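Local coordinates for protein importin subunit beta-1 (Saccharomyces cerevisiae, PDB 5OWU) that carries proteins into the nucleus as the importin beta subunit, by associating with importin alpha, which binds the classical nuclear localization signal of the cargo, at residues Ser320-Val325 / Asn364-Pro369; Ile396-Asp401 / Ala439-Glu444; Thr658-Ile663 / Leu703-Asp708; Asp723-Cys728 / Val759-Gly764. All coordinates share one frame; numbering follows the deposited sequence.

In the fold
All four contacts belong to one all-helical solenoid of HEAT repeats and come in series along the chain, each closing before the next opens. Contacts 1 and 2 are neighbours, their centres about 18 Å apart, and they touch through Asn364 with Asp401 and Leu367 with Pro400. Contacts 3 and 4 lie closer still, about 13 Å between centres; helices 698-713 and 718-732 follow each other in the chain, and Phe706 packs on Ile724 and Leu727. The two pairs are well separated: the centres of contacts 1 and 3 are about 52 Å apart, on opposite sides of the chain's centre. Such repeated local packing, both within and between repeats, builds the long curved superhelix of an importin beta.

Contact 1 (Ser320-Val325 / Asn364-Pro369); sequences SSIKDV and NHILEP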
# COMPACT_ATOMS: atom_id res chain seq x y z
N SER A 320 -4.80 25.62 14.40
CA SER A 320 -4.59 26.54 15.51
C SER A 320 -3.12 26.72 15.85
O SER A 320 -2.73 27.77 16.36
CB SER A 320 -5.32 26.03 16.75
OG SER A 320 -6.70 25.81 16.50
N SER A 321 -2.30 25.70 15.59
CA SER A 321 -0.91 25.69 16.04
C SER A 321 0.09 26.15 14.98
O SER A 321 1.29 26.20 15.26
CB SER A 321 -0.53 24.27 16.48
OG SER A 321 -1.48 23.75 17.38
N ILE A 322 -0.38 26.48 13.77
CA ILE A 322 0.53 26.80 12.66
C ILE A 322 1.54 27.86 13.07
O ILE A 322 2.74 27.72 12.82
CB ILE A 322 -0.27 27.26 11.43
CG1 ILE A 322 -0.97 26.07 10.79
CG2 ILE A 322 0.64 27.93 10.41
CD1 ILE A 322 -1.93 26.45 9.71
N LYS A 323 1.05 28.94 13.69
CA LYS A 323 1.90 30.05 14.11
C LYS A 323 3.12 29.56 14.88
O LYS A 323 4.22 30.09 14.71
CB LYS A 323 1.08 31.03 14.98
CG LYS A 323 -0.04 31.79 14.26
CD LYS A 323 -0.93 32.61 15.24
CE LYS A 323 -2.21 33.15 14.58
NZ LYS A 323 -3.23 33.71 15.54
N ASP A 324 2.93 28.57 15.75
CA ASP A 324 4.00 28.10 16.63
C ASP A 324 4.74 26.87 16.12
O ASP A 324 5.93 26.71 16.43
CB ASP A 324 3.42 27.79 18.02
CG ASP A 324 2.45 28.87 18.48
OD1 ASP A 324 2.72 30.05 18.22
OD2 ASP A 324 1.41 28.53 19.09
N VAL A 325 4.09 26.00 15.34
CA VAL A 325 4.73 24.77 14.88
C VAL A 325 5.55 25.02 13.62
O VAL A 325 6.69 24.55 13.50
CB VAL A 325 3.67 23.68 14.63
CG1 VAL A 325 4.31 22.47 13.97
CG2 VAL A 325 3.00 23.27 15.93
N ASN A 364 -4.66 28.16 3.01
CA ASN A 364 -4.05 29.49 3.04
C ASN A 364 -3.39 29.81 4.38
O ASN A 364 -2.52 30.68 4.42
CB ASN A 364 -5.12 30.56 2.74
CG ASN A 364 -5.62 30.50 1.31
OD1 ASN A 364 -5.04 29.82 0.46
ND2 ASN A 364 -6.71 31.21 1.04
N HIS A 365 -3.77 29.15 5.47
CA HIS A 365 -3.15 29.49 6.74
C HIS A 365 -1.66 29.16 6.78
O HIS A 365 -0.95 29.67 7.66
CB HIS A 365 -3.86 28.77 7.89
CG HIS A 365 -5.19 29.34 8.24
ND1 HIS A 365 -6.34 29.07 7.51
CD2 HIS A 365 -5.57 30.17 9.23
CE1 HIS A 365 -7.36 29.71 8.04
NE2 HIS A 365 -6.92 30.39 9.09
N ILE A 366 -1.16 28.33 5.86
CA ILE A 366 0.26 27.99 5.86
C ILE A 366 1.13 29.08 5.23
O ILE A 366 2.35 29.09 5.44
CB ILE A 366 0.51 26.65 5.14
CG1 ILE A 366 1.88 26.06 5.49
CG2 ILE A 366 0.44 26.80 3.61
CD1 ILE A 366 2.03 25.66 6.92
N LEU A 367 0.52 30.01 4.48
CA LEU A 367 1.28 30.85 3.56
C LEU A 367 2.23 31.81 4.29
O LEU A 367 3.41 31.90 3.95
CB LEU A 367 0.31 31.64 2.68
CG LEU A 367 -0.56 30.85 1.68
CD1 LEU A 367 -1.72 31.69 1.17
CD2 LEU A 367 0.27 30.37 0.52
N GLU A 368 1.73 32.53 5.29
CA GLU A 368 2.52 33.63 5.87
C GLU A 368 3.85 33.17 6.43
O GLU A 368 4.90 33.71 6.03
CB GLU A 368 1.67 34.36 6.91
CG GLU A 368 2.29 35.65 7.46
CD GLU A 368 3.38 35.39 8.50
OE1 GLU A 368 4.41 36.10 8.47
OE2 GLU A 368 3.20 34.48 9.34
N PRO A 369 3.91 32.19 7.35
CA PRO A 369 5.23 31.78 7.86
C PRO A 369 6.14 31.17 6.80
O PRO A 369 7.36 31.41 6.81
CB PRO A 369 4.87 30.77 8.97
CG PRO A 369 3.49 30.30 8.64
CD PRO A 369 2.81 31.47 8.00
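Apolar packing between successive HEAT repeats joins Ile322, on helix 317-332 of repeat 8, to the turn His365-Ile366 and to Pro369 in the first turn of helix 367-377 of repeat 9. Ile322 carries the contact with both of its branches. Its CD1 end sits against CB of His365 at 3.5 Å; the two side chains cross at about a right angle, and the base of the histidine, not its ring, is met. With chi1 at -73°, CG1 stands beside the backbone N and CG2 lies anti to it, turned to the His365 carbonyl, 3.6 Å from His365 O. The same methyl meets Pro369 CG at 4.1 Å and, more loosely, Ile366 CD1 at 4.4 Å. No hydrogen bond crosses, as befits the hydrophobic seam between repeats of a HEAT solenoid. Trimming the residue to an alanine here would probably open a gap between His365 CB and the Pro369 ring and leave the two repeats less closely fitted. Ile322 also packs on Phe358 and Cys362 of helix 347-362, while Val326 of its own helix touches Ile366 and Pro369. Ser320 and Ser321 pack on an aromatic side chain from the chain of another protein.

Contact 2 (Ile396-Asp401 / Ala439-Glu444); sequences IMDGPD and ADSVAE
Met397 and Asp398, in the loop after helix 383-395, meet Ser441 and Val442 at the end of helix 425-442, the backbones coming nearest at Asp398 and Ser441 (CA to CA 6.1 Å). The closest approach involves a backbone carbonyl: Met397 O faces CB of Ser441 at 3.1 Å. No hydrogen bond crosses; Ser441 OG stands 3.4 Å from Met397 O but at a poor angle, and its position is doubtful because Ser441 is disordered over two conformers. The carbonyl is satisfied instead by Arg405 NH1. Asp398 turns its methylene to the serine, CB lying 3.8 Å from Ser441 OG in the conformer given, while its carboxylate, swung anti to the backbone N (chi1 179°), is bonded through OD2 to Gln360 NE2. The apolar part is slight: Met397 SD grazes Val442 CG1 at 4.5 Å, the methionine chain bending on past it. The loop ends with Asp401 as N-cap of helix 402-418. That helix packs on both sides of the contact, Met397 resting on Val409 and Val442 on Thr406, so the inter-repeat loop and the end of helix 425-442 in HEAT repeat 10 share one neighbour, with helix 467-484 packed against Ala439 and Ala443.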
# COMPACT_ATOMS: atom_id res chain seq x y z
N ILE A 396 4.40 24.03 -0.26
CA ILE A 396 3.08 24.66 -0.05
C ILE A 396 2.28 24.80 -1.35
O ILE A 396 1.30 25.54 -1.38
CB ILE A 396 3.19 26.01 0.68
CG1 ILE A 396 4.03 27.02 -0.11
CG2 ILE A 396 3.77 25.80 2.08
CD1 ILE A 396 3.85 28.46 0.36
N MET A 397 2.64 24.08 -2.42
CA MET A 397 1.92 24.25 -3.67
C MET A 397 0.62 23.45 -3.73
O MET A 397 -0.15 23.60 -4.68
CB MET A 397 2.82 23.88 -4.85
CG MET A 397 3.88 24.95 -5.12
SD MET A 397 3.14 26.52 -5.64
CE MET A 397 3.27 27.46 -4.13
N ASP A 398 0.35 22.63 -2.73
CA ASP A 398 -0.87 21.85 -2.67
C ASP A 398 -1.52 22.18 -1.34
O ASP A 398 -0.95 21.91 -0.28
CB ASP A 398 -0.56 20.35 -2.81
CG ASP A 398 -1.79 19.48 -2.75
OD1 ASP A 398 -2.91 20.00 -2.85
OD2 ASP A 398 -1.61 18.26 -2.59
N GLY A 399 -2.69 22.82 -1.39
CA GLY A 399 -3.42 23.21 -0.21
C GLY A 399 -4.07 24.57 -0.33
O GLY A 399 -5.30 24.70 -0.29
N PRO A 400 -3.27 25.63 -0.46
CA PRO A 400 -3.84 26.98 -0.58
C PRO A 400 -4.69 27.13 -1.84
O PRO A 400 -4.64 26.31 -2.75
CB PRO A 400 -2.61 27.89 -0.62
CG PRO A 400 -1.51 27.09 0.01
CD PRO A 400 -1.80 25.66 -0.38
N ASP A 401 -5.47 28.21 -1.89
CA ASP A 401 -6.37 28.39 -3.01
C ASP A 401 -5.60 28.89 -4.25
O ASP A 401 -4.40 29.18 -4.21
CB ASP A 401 -7.53 29.33 -2.64
CG ASP A 401 -7.10 30.79 -2.42
OD1 ASP A 401 -6.20 31.28 -3.13
OD2 ASP A 401 -7.72 31.46 -1.56
N ALA A 439 4.20 23.21 -11.41
CA ALA A 439 3.52 22.72 -12.61
C ALA A 439 2.40 21.78 -12.24
O ALA A 439 1.33 21.80 -12.84
CB ALA A 439 4.52 22.02 -13.53
N ASP A 440 2.62 20.95 -11.22
CA ASP A 440 1.70 19.85 -10.96
C ASP A 440 0.39 20.35 -10.37
O ASP A 440 -0.68 19.85 -10.73
CB ASP A 440 2.35 18.84 -10.02
CG ASP A 440 1.67 17.49 -10.06
OD1 ASP A 440 1.11 17.15 -11.13
OD2 ASP A 440 1.70 16.77 -9.05
N SER A 441 0.45 21.34 -9.47
CA SER A 441 -0.76 21.77 -8.79
C SER A 441 -1.40 23.02 -9.40
O SER A 441 -2.63 23.13 -9.41
CB SER A 441 -0.47 22.02 -7.31
OG SER A 441 -0.28 20.79 -6.62
N VAL A 442 -0.61 23.97 -9.89
CA VAL A 442 -1.18 25.16 -10.51
C VAL A 442 -0.44 25.52 -11.80
O VAL A 442 0.11 26.62 -11.93
CB VAL A 442 -1.20 26.33 -9.49
CG1 VAL A 442 0.19 26.71 -8.98
CG2 VAL A 442 -1.94 27.53 -10.05
N ALA A 443 -0.48 24.62 -12.79
CA ALA A 443 0.26 24.83 -14.03
C ALA A 443 -0.19 26.08 -14.76
O ALA A 443 0.60 26.69 -15.50
CB ALA A 443 0.09 23.63 -14.98
N GLU A 444 -1.45 26.48 -14.60
CA GLU A 444 -1.89 27.72 -15.21
C GLU A 444 -1.22 28.94 -14.57
O GLU A 444 -1.33 30.04 -15.12
CB GLU A 444 -3.40 27.81 -15.10
CG GLU A 444 -4.14 26.72 -15.88
CD GLU A 444 -4.08 25.36 -15.20
OE1 GLU A 444 -3.75 25.29 -14.00
OE2 GLU A 444 -4.38 24.34 -15.87

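Contact 3 (Thr658-Ile663 / Leu703-Asp708); sequences TAVGFI and LSVFGD
Helices 655-669 and 698-713 run in the same general direction and draw nearest at Val660 and Val705, whose CA atoms are 7.0 Å apart. Three buried aliphatic side chains fill the space between them, and no hydrogen bond crosses. Val705 is the shared member: it points at the other helix and is met by two residues one turn apart. From one side, the CG1 methyl of Val660 presses on the branch point of the partner, 3.7 Å from Val705 CB, and it also touches Val705 CG1 at 3.9 Å. A chi1 of 173° puts this methyl, anti to the backbone N of Val660, on the Val705 side. One turn on, Ile663 offers its short branch, CG2, to Val705 CG2 at 4.0 Å, the two side chains lying at roughly a right angle. Val705 CG2 thus meets the facing helix at two points, Ile663 CG2 and Val660 O, the latter 3.8 Å away. With chi1 at 86°, Val705 holds CG1 between its backbone N and carbonyl carbon, an uncommon setting for valine in a helix, and this is what leaves CG2 turned to that carbonyl and to Ile663. Each segment belongs to a different HEAT repeat, 15 and 16, and contributes the second of the two helices there, so this is stacking from one repeat to the next along the solenoid. Helix 675-689 packs along the seam, Met688 touching Val660, Leu685 touching Val705 and Met681 touching Ile663. Farther out, helix 637-649 packs on Ala659 and Ile663, and helix 741-764 on Leu703 and Ser704.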
# COMPACT_ATOMS: atom_id res chain seq x y z
N THR A 658 0.89 -11.18 -18.13
CA THR A 658 1.01 -10.42 -19.37
C THR A 658 0.57 -11.26 -20.57
O THR A 658 -0.01 -10.72 -21.52
CB THR A 658 2.44 -9.93 -19.53
OG1 THR A 658 2.84 -9.23 -18.34
CG2 THR A 658 2.56 -8.99 -20.72
N ALA A 659 0.81 -12.57 -20.53
CA ALA A 659 0.32 -13.45 -21.58
C ALA A 659 -1.21 -13.48 -21.60
O ALA A 659 -1.83 -13.46 -22.68
CB ALA A 659 0.90 -14.85 -21.40
N VAL A 660 -1.84 -13.49 -20.42
CA VAL A 660 -3.29 -13.32 -20.36
C VAL A 660 -3.68 -11.99 -21.00
O VAL A 660 -4.71 -11.89 -21.67
CB VAL A 660 -3.80 -13.41 -18.91
CG1 VAL A 660 -5.29 -13.05 -18.85
CG2 VAL A 660 -3.59 -14.80 -18.36
N GLY A 661 -2.86 -10.96 -20.78
CA GLY A 661 -3.13 -9.68 -21.42
C GLY A 661 -3.04 -9.74 -22.93
O GLY A 661 -3.74 -9.01 -23.64
N PHE A 662 -2.16 -10.61 -23.45
CA PHE A 662 -2.15 -10.87 -24.88
C PHE A 662 -3.48 -11.46 -25.33
O PHE A 662 -4.06 -11.02 -26.34
CB PHE A 662 -1.01 -11.82 -25.25
CG PHE A 662 -0.99 -12.21 -26.70
CD1 PHE A 662 -0.38 -11.40 -27.64
CD2 PHE A 662 -1.59 -13.38 -27.12
CE1 PHE A 662 -0.36 -11.75 -28.97
CE2 PHE A 662 -1.58 -13.74 -28.46
CZ PHE A 662 -0.96 -12.92 -29.39
N ILE A 663 -3.98 -12.46 -24.60
CA ILE A 663 -5.28 -13.02 -24.95
C ILE A 663 -6.34 -11.92 -24.95
O ILE A 663 -7.17 -11.83 -25.87
CB ILE A 663 -5.65 -14.17 -24.00
CG1 ILE A 663 -4.60 -15.28 -24.07
CG2 ILE A 663 -7.03 -14.74 -24.36
CD1 ILE A 663 -4.78 -16.37 -23.04
N LEU A 703 -10.02 -14.11 -14.53
CA LEU A 703 -11.44 -13.76 -14.45
C LEU A 703 -11.76 -12.67 -15.45
O LEU A 703 -12.69 -12.80 -16.26
CB LEU A 703 -11.80 -13.34 -13.02
CG LEU A 703 -11.76 -14.43 -11.95
CD1 LEU A 703 -12.05 -13.84 -10.58
CD2 LEU A 703 -12.73 -15.56 -12.24
N SER A 704 -10.94 -11.61 -15.48
CA SER A 704 -11.23 -10.50 -16.38
C SER A 704 -11.24 -10.97 -17.82
O SER A 704 -12.09 -10.54 -18.61
CB SER A 704 -10.21 -9.38 -16.18
OG SER A 704 -10.30 -8.85 -14.88
N VAL A 705 -10.32 -11.88 -18.18
CA VAL A 705 -10.21 -12.22 -19.59
C VAL A 705 -11.39 -13.08 -20.01
O VAL A 705 -11.80 -13.05 -21.18
CB VAL A 705 -8.85 -12.89 -19.89
CG1 VAL A 705 -8.88 -14.40 -19.65
CG2 VAL A 705 -8.43 -12.60 -21.32
N PHE A 706 -12.01 -13.80 -19.06
CA PHE A 706 -13.25 -14.49 -19.40
C PHE A 706 -14.25 -13.50 -19.98
O PHE A 706 -14.88 -13.77 -21.01
CB PHE A 706 -13.83 -15.20 -18.18
CG PHE A 706 -13.07 -16.44 -17.78
CD1 PHE A 706 -12.57 -17.32 -18.73
CD2 PHE A 706 -12.87 -16.74 -16.44
CE1 PHE A 706 -11.89 -18.46 -18.36
CE2 PHE A 706 -12.19 -17.89 -16.06
CZ PHE A 706 -11.69 -18.75 -17.02
N GLY A 707 -14.34 -12.31 -19.37
CA GLY A 707 -15.23 -11.29 -19.88
C GLY A 707 -14.86 -10.86 -21.28
O GLY A 707 -15.73 -10.69 -22.14
N ASP A 708 -13.56 -10.69 -21.54
CA ASP A 708 -13.13 -10.36 -22.89
C ASP A 708 -13.57 -11.45 -23.86
O ASP A 708 -14.17 -11.16 -24.90
CB ASP A 708 -11.61 -10.19 -22.93
CG ASP A 708 -11.13 -9.06 -22.06
OD1 ASP A 708 -11.78 -8.00 -22.08
OD2 ASP A 708 -10.11 -9.23 -21.37

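Contact 4 (Asp723-Cys728 / Val759-Gly764); sequences DIMALC and VGIVAG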
# COMPACT_ATOMS: atom_id res chain seq x y z
N ASP A 723 -19.51 -23.27 -16.01
CA ASP A 723 -18.25 -23.39 -15.29
C ASP A 723 -17.73 -22.02 -14.89
O ASP A 723 -17.38 -21.79 -13.72
CB ASP A 723 -17.21 -24.12 -16.15
CG ASP A 723 -17.51 -25.59 -16.29
OD1 ASP A 723 -18.23 -26.15 -15.43
OD2 ASP A 723 -17.02 -26.19 -17.26
N ILE A 724 -17.74 -21.07 -15.83
CA ILE A 724 -17.20 -19.75 -15.53
C ILE A 724 -18.01 -19.10 -14.42
O ILE A 724 -17.45 -18.51 -13.49
CB ILE A 724 -17.16 -18.89 -16.81
CG1 ILE A 724 -16.20 -19.47 -17.85
CG2 ILE A 724 -16.82 -17.43 -16.50
CD1 ILE A 724 -14.93 -20.12 -17.33
N MET A 725 -19.33 -19.23 -14.48
CA MET A 725 -20.14 -18.60 -13.44
C MET A 725 -19.78 -19.20 -12.09
O MET A 725 -19.65 -18.47 -11.10
CB MET A 725 -21.62 -18.76 -13.74
CG MET A 725 -22.14 -17.80 -14.81
SD MET A 725 -22.03 -16.07 -14.30
CE MET A 725 -23.10 -15.26 -15.48
N ALA A 726 -19.55 -20.51 -12.04
CA ALA A 726 -19.14 -21.12 -10.78
C ALA A 726 -17.92 -20.39 -10.25
O ALA A 726 -17.93 -19.88 -9.12
CB ALA A 726 -18.86 -22.61 -10.97
N LEU A 727 -16.90 -20.24 -11.09
CA LEU A 727 -15.69 -19.55 -10.68
C LEU A 727 -16.03 -18.17 -10.15
O LEU A 727 -15.62 -17.80 -9.04
CB LEU A 727 -14.71 -19.47 -11.85
CG LEU A 727 -14.07 -20.79 -12.28
CD1 LEU A 727 -13.23 -20.57 -13.53
CD2 LEU A 727 -13.22 -21.39 -11.16
N CYS A 728 -16.83 -17.42 -10.90
CA CYS A 728 -17.13 -16.06 -10.48
C CYS A 728 -17.78 -16.07 -9.11
O CYS A 728 -17.36 -15.35 -8.20
CB CYS A 728 -18.00 -15.35 -11.52
SG CYS A 728 -17.11 -14.94 -13.04
N VAL A 759 -19.58 -8.08 -16.98
CA VAL A 759 -19.82 -7.12 -18.05
C VAL A 759 -19.65 -7.79 -19.41
O VAL A 759 -20.51 -7.68 -20.30
CB VAL A 759 -18.88 -5.91 -17.91
CG1 VAL A 759 -18.89 -5.03 -19.17
CG2 VAL A 759 -19.28 -5.09 -16.72
N GLY A 760 -18.54 -8.51 -19.58
CA GLY A 760 -18.30 -9.17 -20.84
C GLY A 760 -19.34 -10.23 -21.16
O GLY A 760 -19.75 -10.39 -22.31
N ILE A 761 -19.78 -10.97 -20.14
CA ILE A 761 -20.74 -12.04 -20.34
C ILE A 761 -22.10 -11.47 -20.74
O ILE A 761 -22.74 -11.93 -21.68
CB ILE A 761 -20.84 -12.92 -19.08
CG1 ILE A 761 -19.62 -13.83 -19.00
CG2 ILE A 761 -22.11 -13.75 -19.07
CD1 ILE A 761 -19.44 -14.53 -17.66
N VAL A 762 -22.54 -10.43 -20.02
CA VAL A 762 -23.83 -9.83 -20.34
C VAL A 762 -23.79 -9.20 -21.72
O VAL A 762 -24.78 -9.27 -22.47
CB VAL A 762 -24.21 -8.83 -19.24
CG1 VAL A 762 -25.44 -8.01 -19.63
CG2 VAL A 762 -24.47 -9.59 -17.96
N ALA A 763 -22.67 -8.59 -22.10
CA ALA A 763 -22.54 -8.07 -23.46
C ALA A 763 -22.60 -9.19 -24.49
O ALA A 763 -23.32 -9.10 -25.49
CB ALA A 763 -21.23 -7.29 -23.61
N GLY A 764 -21.85 -10.27 -24.27
CA GLY A 764 -21.80 -11.35 -25.24
C GLY A 764 -23.13 -12.06 -25.40
O GLY A 764 -23.48 -12.46 -26.51
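Ile724 O accepts the helical hydrogen bond from Cys728 N at 2.9 Å, and the side chain of the same Ile724 turns to Ile761 on the helix opposite. Bonds of this kind, like Gly764 N to Gly760 O, stay within each helix; nothing polar passes between the two segments. They run antiparallel, as the paired helices of a HEAT repeat do, and both belong to repeat 17. The backbones are well apart, with 9.5 Å between the CA atoms of Met725 and Ile761, and branched or flexible aliphatic side chains bridge the distance. Ile761 reaches out with both branches. Its CD1 comes to CG2 of Ile724 at 4.1 Å, the side chains slanting past each other, while its CG2 receives the methionine methyl, Met725 CE, at 4.0 Å in a tip-to-tip meeting. Met725 gets there by bending at its second torsion (chi2 -64°) and then extending through the sulfur (chi3 -164°), which carries CE towards the other helix although the residue itself does not face it. Ile724 divides its branches: CG2 serves this contact, whereas the CD1 end leads away to the ring of Phe706 on helix 698-713. That helix also supplies Ala710 to Ile761, and Phe717 touches both isoleucines; Tyr758 and Tyr775 lie against Met725. With methyl groups alone meeting, at ordinary van der Waals distances, the pairing of these helices rests on shape and burial, with no directed bond to set the exact register of the side chains.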